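PDB 3IR4: glutaredoxin 2 from Salmonella enterica subsp. enterica serovar Typhimurium, which binds glutathione and probably catalyses glutathione-dependent thiol-disulfide exchange, using a thioredoxin-like domain joined to a helical domain of the glutathione S-transferase type. Local coordinates for residues 154-157 and 158-162; 19-22 and 23-26; 186-189 and 190-193. All blocks are in the same frame, centred on the assembly; numbering follows the deposited sequence.

Contact 2 belongs to the thioredoxin-like domain, contacts 1 and 3 to the helical C-terminal domain. All are local and partly buried: Leu157, Ile161, Met20, Ile21, Phe22, Thr186 and Val188 are buried, whereas Arg155, Lys159 and the turn at Ala189-Gly190 are exposed. In contacts 1 and 2 a helix comes to its end and backbone hydrogen bonds dominate, with leucine or isoleucine inside and a lysine at the edge. Contact 3 connects helices 173-185 and 195-208 without regular structure; apolar packing and a bridging water join its segments, with no direct hydrogen bond. Leu154 CD1 of contact 1 lies 3.7 Å from Ile191 CG2 of contact 3, while contact 2 stands about 11 Å or more from both (nearest atoms).

Contact 1. Residues 154-157 and 158-162; sequences LRLL and DKLIV
Leu157 holds CG anti to its backbone N (chi1 -179°), while Ile161, one turn on, sets CG1 anti to its carbonyl carbon (chi1 -61°); these different torsions bring the two branched chains together at the inner side of the helix end. They meet at a slant, Leu157 CG lying 3.9 Å from Ile161 CD1, ordinary van der Waals contact between two branched apolar side chains. The backbone marks the same place. Leu157 O accepts two N-H groups: Ile161 N at 3.1 Å almost in line with the carbonyl, and Leu160 N at 2.9 Å from well above its plane. One turn earlier the regular helical bond is still intact, from Asp158 N to Leu154 O at 2.9 Å, but Lys159 N reaches back only three residues, to Leu156 O at 3.0 Å. The helix is therefore tightening as it ends. On the outer side, Lys159 runs extended until its last torsion bends (chi4 61°), which returns NZ to Arg155 O at 3.1 Å; a long, flexible amine suits this exposed face of the helix. Arg155 itself turns to Asp152 in a salt bridge. Asp158 OD1 receives weak hydrogen bonds from Lys196 N and Val197 N, at the start of helix 195-208. Inward, Leu157 packs on Ile89 and Trp92 of helix 87-97 and on Leu178 and Leu182 of helix 173-185, while Ile161 rests against Val197 and Tyr200 of helix 195-208.

Contact 2. Residues 19-22 and 23-26; sequences RMIF and GLKN
Ile21 and Lys25 lie side by side on the last turn of helix 13-25, the helix of a beta-alpha-beta unit between strands 5-8 and 30-33 in the thioredoxin-like domain. A Schellman motif ends it: Asn26 leaves the helix with positive phi (55°), a conformation asparagine tolerates better than most residues. Backbone bonds carry the turn. Leu24 N donates to Met20 O at 3.0 Å and Lys25 N to Ile21 O at 3.0 Å, whereas the bond from Gly23 N to Arg19 O is long and weak at 3.4 Å; Leu24 CG also passes 3.3 Å from Met20 O.

The apolar contacts reach several neighbouring elements. Ile21 packs on Val69 and Val72 of helix 65-74, a buried place that suits a branched hydrocarbon, and its CD1 lies 4.4 Å from Leu24 CD1. Met20, a selenomethionine, packs on Phe179 and Pro180 of helix 173-185 and, like Leu24, on Thr208 of helix 195-208.

The ammonium of Lys25 forms a salt bridge with Asp76 and hydrogen bonds to the carbonyls of Asp73 and Lys78. The lysine combines both roles: before its chain bends at chi3 (82°), its methylene CD rests 3.5 Å from the Ile21 methyl CG2.

Contact 3. Residues 186-189 and 190-193; sequences TLVA and GIHW. With SO4 (sulfate ion), chain E.
Val188 and Ile191, the first and last residues of a type II beta turn, set their side chains at a slant to one another on the side facing helix 143-160. With CG1 anti to the carbonyl carbon (chi1 -69°), Ile191 sends its extended branch back over the turn until CD1 lies 3.7 Å from Val188 CB. Both are branched hydrocarbons, fitting a place against that helix, where Val188 meets Ile147 and Ile191 meets Ile150. Gly190 occupies the third position of the turn with positive phi (115°), where a CB would collide with the carbonyl oxygen of Ala189, so glycine is called for.

Thr186 and Trp193 cross at about a right angle, the threonine methyl CG2 being 4.0 Å from Trp193 CZ2 and oblique to the ring. Threonine suits this junction because its other branch is polar: OG1 is hydrogen-bonded with Arg183 O and Leu213 N. One face of the indole carries Ile191 CG2, 3.5 Å above the plane and displaced toward the rim; Arg201 adds a cation-pi contact.

At the indole's edge, in its plane, a water accepts from Trp193 NE1 at 2.9 Å and donates to Val188 O at 2.7 Å. Farther along, His192 ND1 points its N-H at sulfate O4, at 2.7 Å and nearly straight (165°). This ion probably comes from the crystallisation liquor, and its negative charge would be expected to favour a protonated imidazole. No direct hydrogen bond joins the two segments; the chemistry implies that hydrocarbon packing and the water between Val188 O and Trp193 NE1 do so.

Contact 1. Residues 154-157 and 158-162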
ATOM      1  N   LEU A 154      -2.953 -14.987  -8.353  1.00  5.83           N
ATOM      2  CA  LEU A 154      -3.483 -13.939  -9.204  1.00  5.79           C
ATOM      3  C   LEU A 154      -4.466 -14.496 -10.233  1.00  5.92           C
ATOM      4  O   LEU A 154      -5.387 -13.784 -10.626  1.00  6.41           O
ATOM      5  CB  LEU A 154      -2.381 -13.131  -9.892  1.00  5.64           C
ATOM      6  CG  LEU A 154      -1.534 -12.234  -9.002  1.00  6.30           C
ATOM      7  CD1 LEU A 154      -0.491 -11.539  -9.850  1.00  7.83           C
ATOM      8  CD2 LEU A 154      -2.356 -11.182  -8.253  1.00  6.85           C
ATOM      9  N   ARG A 155      -4.291 -15.740 -10.681  0.70  6.50           N
ATOM     10  CA  ARG A 155      -5.230 -16.292 -11.654  0.70  7.57           C
ATOM     11  C   ARG A 155      -6.651 -16.423 -11.056  0.70  7.40           C
ATOM     12  O   ARG A 155      -7.629 -16.246 -11.765  0.70  8.98           O
ATOM     13  CB  ARG A 155      -4.739 -17.610 -12.254  0.70  9.84           C
ATOM     14  CG  ARG A 155      -3.529 -17.452 -13.173  0.70 12.79           C
ATOM     15  CD  ARG A 155      -3.274 -18.653 -14.046  0.70 14.97           C
ATOM     16  NE  ARG A 155      -3.262 -19.901 -13.280  0.70 18.49           N
ATOM     17  CZ  ARG A 155      -2.192 -20.413 -12.674  0.70 21.11           C
ATOM     18  NH1 ARG A 155      -2.300 -21.556 -12.004  0.70 21.33           N
ATOM     19  NH2 ARG A 155      -1.017 -19.796 -12.731  0.70 23.08           N
ATOM     20  N   LEU A 156      -6.763 -16.742  -9.770  1.00  7.59           N
ATOM     21  CA  LEU A 156      -8.088 -16.792  -9.131  1.00  7.35           C
ATOM     22  C   LEU A 156      -8.608 -15.362  -8.985  1.00  7.17           C
ATOM     23  O   LEU A 156      -9.753 -15.081  -9.284  1.00  7.76           O
ATOM     24  CB  LEU A 156      -8.053 -17.526  -7.794  1.00  8.06           C
ATOM     25  CG  LEU A 156      -9.385 -17.521  -7.016  1.00  9.61           C
ATOM     26  CD1 LEU A 156     -10.548 -18.143  -7.792  1.00 12.73           C
ATOM     27  CD2 LEU A 156      -9.214 -18.231  -5.675  1.00 12.21           C
ATOM     28  N   LEU A 157      -7.767 -14.457  -8.485  1.00  6.78           N
ATOM     29  CA  LEU A 157      -8.179 -13.073  -8.322  1.00  5.43           C
ATOM     30  C   LEU A 157      -8.756 -12.495  -9.614  1.00  6.00           C
ATOM     31  O   LEU A 157      -9.758 -11.785  -9.619  1.00  6.67           O
ATOM     32  CB  LEU A 157      -7.023 -12.179  -7.853  1.00  5.71           C
ATOM     33  CG  LEU A 157      -7.374 -10.702  -7.642  1.00  6.27           C
ATOM     34  CD1 LEU A 157      -8.332 -10.498  -6.494  1.00  8.22           C
ATOM     35  CD2 LEU A 157      -6.089  -9.882  -7.430  1.00  6.11           C
ATOM     36  N   ASP A 158      -8.138 -12.842 -10.719  1.00  5.87           N
ATOM     37  CA  ASP A 158      -8.582 -12.391 -12.024  1.00  6.42           C
ATOM     38  C   ASP A 158     -10.069 -12.647 -12.267  1.00  6.29           C
ATOM     39  O   ASP A 158     -10.749 -11.857 -12.901  1.00  8.60           O
ATOM     40  CB  ASP A 158      -7.748 -13.108 -13.092  1.00  6.27           C
ATOM     41  CG  ASP A 158      -7.960 -12.547 -14.477  1.00  8.06           C
ATOM     42  OD1 ASP A 158      -7.526 -11.401 -14.703  1.00  8.75           O
ATOM     43  OD2 ASP A 158      -8.499 -13.287 -15.349  1.00 10.79           O
ATOM     44  N   LYS A 159     -10.531 -13.804 -11.827  1.00  6.52           N
ATOM     45  CA  LYS A 159     -11.930 -14.192 -12.024  1.00  7.37           C
ATOM     46  C   LYS A 159     -12.900 -13.474 -11.088  1.00  8.06           C
ATOM     47  O   LYS A 159     -14.105 -13.470 -11.324  1.00  9.71           O
ATOM     48  CB  LYS A 159     -12.035 -15.701 -11.876  1.00  7.88           C
ATOM     49  CG  LYS A 159     -11.167 -16.449 -12.911  1.00  9.40           C
ATOM     50  CD  LYS A 159     -11.229 -17.935 -12.751  1.00 11.27           C
ATOM     51  CE  LYS A 159     -10.337 -18.662 -13.769  1.00 13.29           C
ATOM     52  NZ  LYS A 159      -8.876 -18.315 -13.645  1.00 15.30           N
ATOM     53  N   LEU A 160     -12.377 -12.850 -10.044  1.00  7.38           N
ATOM     54  CA  LEU A 160     -13.161 -12.173  -9.021  1.00  7.51           C
ATOM     55  C   LEU A 160     -13.255 -10.670  -9.212  1.00  7.89           C
ATOM     56  O   LEU A 160     -14.160 -10.051  -8.662  1.00  9.90           O
ATOM     57  CB  LEU A 160     -12.588 -12.454  -7.636  1.00  8.29           C
ATOM     58  CG  LEU A 160     -12.365 -13.932  -7.284  1.00 10.13           C
ATOM     59  CD1 LEU A 160     -11.783 -13.996  -5.860  1.00 11.90           C
ATOM     60  CD2 LEU A 160     -13.617 -14.818  -7.506  1.00 13.69           C
ATOM     61  N   ILE A 161     -12.343 -10.069  -9.968  1.00  7.18           N
ATOM     62  CA  ILE A 161     -12.392  -8.630 -10.182  1.00  6.53           C
ATOM     63  C   ILE A 161     -13.519  -8.308 -11.154  1.00  5.89           C
ATOM     64  O   ILE A 161     -13.462  -8.660 -12.322  1.00  6.77           O
ATOM     65  CB  ILE A 161     -11.061  -8.083 -10.698  1.00  5.84           C
ATOM     66  CG1 ILE A 161      -9.941  -8.342  -9.683  1.00  7.18           C
ATOM     67  CG2 ILE A 161     -11.161  -6.590 -11.006  1.00  7.18           C
ATOM     68  CD1 ILE A 161      -8.550  -8.020 -10.247  1.00  8.42           C
ATOM     69  N   VAL A 162     -14.517  -7.573 -10.671  1.00  5.40           N
ATOM     70  CA  VAL A 162     -15.671  -7.293 -11.503  1.00  6.16           C
ATOM     71  C   VAL A 162     -15.315  -6.303 -12.623  1.00  5.83           C
ATOM     72  O   VAL A 162     -15.709  -6.532 -13.770  1.00  7.14           O
ATOM     73  CB  VAL A 162     -16.852  -6.778 -10.653  1.00  6.59           C
ATOM     74  CG1 VAL A 162     -17.977  -6.196 -11.513  1.00  7.85           C
ATOM     75  CG2 VAL A 162     -17.376  -7.894  -9.733  1.00  7.25           C
TER

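Contact 2. Residues 19-22 and 23-26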
ATOM      1  N   ARG A  19      -3.638   7.363   1.089  0.60  4.32           N
ATOM      2  CA  ARG A  19      -3.526   8.231  -0.073  0.60  4.38           C
ATOM      3  C   ARG A  19      -4.640   8.033  -1.093  0.60  4.26           C
ATOM      4  O   ARG A  19      -4.896   8.924  -1.902  0.60  4.48           O
ATOM      5  CB  ARG A  19      -2.197   7.972  -0.778  0.60  4.71           C
ATOM      6  CG  ARG A  19      -1.021   8.444   0.023  0.60  5.27           C
ATOM      7  CD  ARG A  19       0.281   7.965  -0.577  0.60  5.92           C
ATOM      8  NE  ARG A  19       0.448   8.578  -1.885  0.60  6.20           N
ATOM      9  CZ  ARG A  19       1.388   8.266  -2.764  0.60  8.27           C
ATOM     10  NH1 ARG A  19       2.263   7.313  -2.493  0.60  9.82           N
ATOM     11  NH2 ARG A  19       1.440   8.912  -3.925  0.60  8.61           N
HETATM   12  N   MSE A  20      -5.256   6.856  -1.115  1.00  4.78           N
HETATM   13  CA  MSE A  20      -6.176   6.546  -2.202  1.00  4.54           C
HETATM   14  C   MSE A  20      -7.376   7.474  -2.354  1.00  4.33           C
HETATM   15  O   MSE A  20      -7.703   7.854  -3.452  1.00  5.07           O
HETATM   16  CB  MSE A  20      -6.666   5.095  -2.123  1.00  4.87           C
HETATM   17  CG  MSE A  20      -5.576   4.085  -2.424  1.00  4.39           C
HETATM   18 SE   MSE A  20      -6.142   2.258  -2.140  1.00  6.16          SE
HETATM   19  CE  MSE A  20      -7.362   2.082  -3.618  1.00  5.93           C
ATOM     20  N   ILE A  21      -8.062   7.796  -1.256  1.00  5.41           N
ATOM     21  CA  ILE A  21      -9.274   8.613  -1.373  1.00  6.09           C
ATOM     22  C   ILE A  21      -8.923  10.004  -1.860  1.00  4.97           C
ATOM     23  O   ILE A  21      -9.701  10.617  -2.594  1.00  6.08           O
ATOM     24  CB  ILE A  21     -10.121   8.653  -0.074  1.00  7.41           C
ATOM     25  CG1 ILE A  21     -10.665   7.260   0.269  1.00  8.20           C
ATOM     26  CG2 ILE A  21     -11.284   9.679  -0.185  1.00  9.10           C
ATOM     27  CD1 ILE A  21     -11.640   6.683  -0.677  1.00  9.31           C
ATOM     28  N   PHE A  22      -7.775  10.548  -1.441  1.00  5.24           N
ATOM     29  CA  PHE A  22      -7.368  11.853  -1.938  1.00  4.48           C
ATOM     30  C   PHE A  22      -7.320  11.844  -3.460  1.00  5.24           C
ATOM     31  O   PHE A  22      -7.764  12.763  -4.140  1.00  5.78           O
ATOM     32  CB  PHE A  22      -6.027  12.280  -1.358  1.00  4.96           C
ATOM     33  CG  PHE A  22      -6.079  12.639   0.090  1.00  4.36           C
ATOM     34  CD1 PHE A  22      -6.492  13.896   0.508  1.00  5.04           C
ATOM     35  CD2 PHE A  22      -5.710  11.712   1.063  1.00  5.68           C
ATOM     36  CE1 PHE A  22      -6.527  14.232   1.837  1.00  4.96           C
ATOM     37  CE2 PHE A  22      -5.754  12.064   2.410  1.00  6.59           C
ATOM     38  CZ  PHE A  22      -6.157  13.335   2.788  1.00  5.82           C
ATOM     39  N   GLY A  23      -6.727  10.803  -4.027  1.00  4.62           N
ATOM     40  CA  GLY A  23      -6.640  10.708  -5.455  1.00  5.36           C
ATOM     41  C   GLY A  23      -7.962  10.510  -6.135  1.00  4.71           C
ATOM     42  O   GLY A  23      -8.299  11.180  -7.114  1.00  5.61           O
ATOM     43  N   LEU A  24      -8.744   9.577  -5.617  1.00  4.94           N
ATOM     44  CA  LEU A  24     -10.025   9.251  -6.232  1.00  5.19           C
ATOM     45  C   LEU A  24     -11.010  10.419  -6.236  1.00  5.45           C
ATOM     46  O   LEU A  24     -11.829  10.518  -7.137  1.00  6.75           O
ATOM     47  CB  LEU A  24     -10.684   8.041  -5.541  1.00  5.53           C
ATOM     48  CG  LEU A  24      -9.908   6.741  -5.697  1.00  6.19           C
ATOM     49  CD1 LEU A  24     -10.390   5.644  -4.736  1.00  9.19           C
ATOM     50  CD2 LEU A  24      -9.952   6.253  -7.128  1.00  8.87           C
ATOM     51  N   LYS A  25     -10.954  11.251  -5.204  1.00  5.00           N
ATOM     52  CA  LYS A  25     -11.846  12.394  -5.043  1.00  5.37           C
ATOM     53  C   LYS A  25     -11.205  13.711  -5.472  1.00  5.29           C
ATOM     54  O   LYS A  25     -11.840  14.760  -5.368  1.00  6.19           O
ATOM     55  CB  LYS A  25     -12.337  12.515  -3.604  1.00  5.78           C
ATOM     56  CG  LYS A  25     -13.097  11.272  -3.138  1.00  6.64           C
ATOM     57  CD  LYS A  25     -13.846  11.488  -1.831  1.00  6.74           C
ATOM     58  CE  LYS A  25     -15.179  12.175  -1.998  1.00  7.86           C
ATOM     59  NZ  LYS A  25     -15.831  12.474  -0.665  1.00  7.95           N
ATOM     60  N   ASN A  26      -9.956  13.682  -5.933  1.00  4.76           N
ATOM     61  CA  ASN A  26      -9.223  14.892  -6.310  1.00  5.72           C
ATOM     62  C   ASN A  26      -9.162  15.927  -5.192  1.00  5.49           C
ATOM     63  O   ASN A  26      -9.338  17.111  -5.403  1.00  7.53           O
ATOM     64  CB  ASN A  26      -9.780  15.492  -7.626  1.00  6.81           C
ATOM     65  CG  ASN A  26      -9.894  14.443  -8.727  1.00  7.40           C
ATOM     66  OD1 ASN A  26      -8.965  13.740  -9.002  1.00  8.55           O
ATOM     67  ND2 ASN A  26     -11.064  14.308  -9.297  1.00 10.62           N
TER

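Contact 3. Residues 186-189 and 190-193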
ATOM      1  N   THR A 186       4.167  -4.765  -7.976  1.00  3.87           N
ATOM      2  CA  THR A 186       4.821  -4.294  -9.190  1.00  4.17           C
ATOM      3  C   THR A 186       6.333  -4.103  -9.000  1.00  3.91           C
ATOM      4  O   THR A 186       7.057  -3.932  -9.974  1.00  4.84           O
ATOM      5  CB  THR A 186       4.183  -3.046  -9.810  1.00  4.24           C
ATOM      6  OG1 THR A 186       4.330  -1.918  -8.943  1.00  4.28           O
ATOM      7  CG2 THR A 186       2.739  -3.271 -10.157  1.00  5.78           C
ATOM      8  N   LEU A 187       6.809  -4.130  -7.748  1.00  3.74           N
ATOM      9  CA  LEU A 187       8.247  -4.080  -7.492  1.00  4.10           C
ATOM     10  C   LEU A 187       8.911  -5.437  -7.792  1.00  4.41           C
ATOM     11  O   LEU A 187      10.138  -5.523  -7.854  1.00  4.66           O
ATOM     12  CB  LEU A 187       8.505  -3.704  -6.038  1.00  4.31           C
ATOM     13  CG  LEU A 187       9.944  -3.337  -5.639  1.00  4.85           C
ATOM     14  CD1 LEU A 187      10.384  -2.113  -6.379  1.00  7.10           C
ATOM     15  CD2 LEU A 187       9.993  -3.121  -4.133  1.00  5.88           C
ATOM     16  N   VAL A 188       8.117  -6.489  -7.912  1.00  4.27           N
ATOM     17  CA  VAL A 188       8.636  -7.834  -8.101  1.00  4.02           C
ATOM     18  C   VAL A 188       8.722  -8.187  -9.585  1.00  4.57           C
ATOM     19  O   VAL A 188       7.725  -8.548 -10.211  1.00  5.23           O
ATOM     20  CB  VAL A 188       7.754  -8.898  -7.375  1.00  4.72           C
ATOM     21  CG1 VAL A 188       8.389 -10.264  -7.477  1.00  5.90           C
ATOM     22  CG2 VAL A 188       7.537  -8.498  -5.913  1.00  5.36           C
ATOM     23  N   ALA A 189       9.931  -8.099 -10.145  1.00  4.82           N
ATOM     24  CA  ALA A 189      10.164  -8.534 -11.516  1.00  5.73           C
ATOM     25  C   ALA A 189       9.876 -10.031 -11.615  1.00  5.06           C
ATOM     26  O   ALA A 189      10.278 -10.797 -10.751  1.00  7.27           O
ATOM     27  CB  ALA A 189      11.622  -8.244 -11.928  1.00  6.39           C
ATOM     28  N   GLY A 190       9.158 -10.436 -12.647  1.00  4.66           N
ATOM     29  CA  GLY A 190       8.937 -11.823 -12.986  1.00  5.47           C
ATOM     30  C   GLY A 190       7.512 -12.323 -12.899  1.00  4.89           C
ATOM     31  O   GLY A 190       7.198 -13.402 -13.389  1.00  5.53           O
ATOM     32  N   ILE A 191       6.645 -11.565 -12.247  1.00  5.25           N
ATOM     33  CA  ILE A 191       5.264 -11.983 -12.035  1.00  4.68           C
ATOM     34  C   ILE A 191       4.471 -12.000 -13.345  1.00  4.48           C
ATOM     35  O   ILE A 191       4.596 -11.098 -14.187  1.00  5.34           O
ATOM     36  CB  ILE A 191       4.557 -11.061 -11.019  1.00  4.87           C
ATOM     37  CG1 ILE A 191       5.148 -11.284  -9.623  1.00  5.90           C
ATOM     38  CG2 ILE A 191       3.054 -11.351 -10.983  1.00  6.24           C
ATOM     39  CD1 ILE A 191       4.596 -10.371  -8.545  1.00  7.04           C
ATOM     40  N   HIS A 192       3.660 -13.036 -13.510  1.00  4.48           N
ATOM     41  CA  HIS A 192       2.694 -13.165 -14.591  1.00  5.36           C
ATOM     42  C   HIS A 192       1.352 -12.550 -14.127  1.00  4.73           C
ATOM     43  O   HIS A 192       0.724 -13.068 -13.215  1.00  6.22           O
ATOM     44  CB  HIS A 192       2.485 -14.636 -14.948  1.00  5.43           C
ATOM     45  CG  HIS A 192       3.710 -15.328 -15.468  1.00  5.33           C
ATOM     46  ND1 HIS A 192       3.644 -16.492 -16.189  1.00  7.49           N
ATOM     47  CD2 HIS A 192       5.026 -15.024 -15.377  1.00  8.32           C
ATOM     48  CE1 HIS A 192       4.864 -16.888 -16.508  1.00  7.38           C
ATOM     49  NE2 HIS A 192       5.722 -16.007 -16.034  1.00  7.50           N
ATOM     50  N   TRP A 193       0.985 -11.450 -14.753  1.00  4.40           N
ATOM     51  CA  TRP A 193      -0.213 -10.697 -14.409  1.00  4.70           C
ATOM     52  C   TRP A 193      -1.366 -11.021 -15.330  1.00  5.12           C
ATOM     53  O   TRP A 193      -1.309 -10.697 -16.512  1.00  5.86           O
ATOM     54  CB  TRP A 193       0.087  -9.197 -14.481  1.00  5.46           C
ATOM     55  CG  TRP A 193       1.011  -8.691 -13.432  1.00  5.54           C
ATOM     56  CD1 TRP A 193       2.374  -8.649 -13.487  1.00  5.23           C
ATOM     57  CD2 TRP A 193       0.643  -8.131 -12.167  1.00  4.99           C
ATOM     58  NE1 TRP A 193       2.857  -8.076 -12.364  1.00  5.80           N
ATOM     59  CE2 TRP A 193       1.829  -7.774 -11.517  1.00  5.48           C
ATOM     60  CE3 TRP A 193      -0.576  -7.853 -11.550  1.00  6.47           C
ATOM     61  CZ2 TRP A 193       1.839  -7.140 -10.287  1.00  6.36           C
ATOM     62  CZ3 TRP A 193      -0.570  -7.268 -10.335  1.00  7.26           C
ATOM     63  CH2 TRP A 193       0.620  -6.910  -9.703  1.00  7.25           C
TER
HETATM   64  S   SO4 E 219       0.560 -18.283 -17.642  0.80 11.04           S
HETATM   65  O1  SO4 E 219       1.224 -17.628 -18.781  0.80 10.86           O
HETATM   66  O2  SO4 E 219       0.552 -19.738 -17.876  0.80 12.88           O
HETATM   67  O3  SO4 E 219      -0.815 -17.762 -17.519  0.80 12.80           O
HETATM   68  O4  SO4 E 219       1.365 -17.979 -16.442  0.80 12.74           O
HETATM   69  O   HOH W   1       5.688  -7.565 -11.765  1.00  6.36           O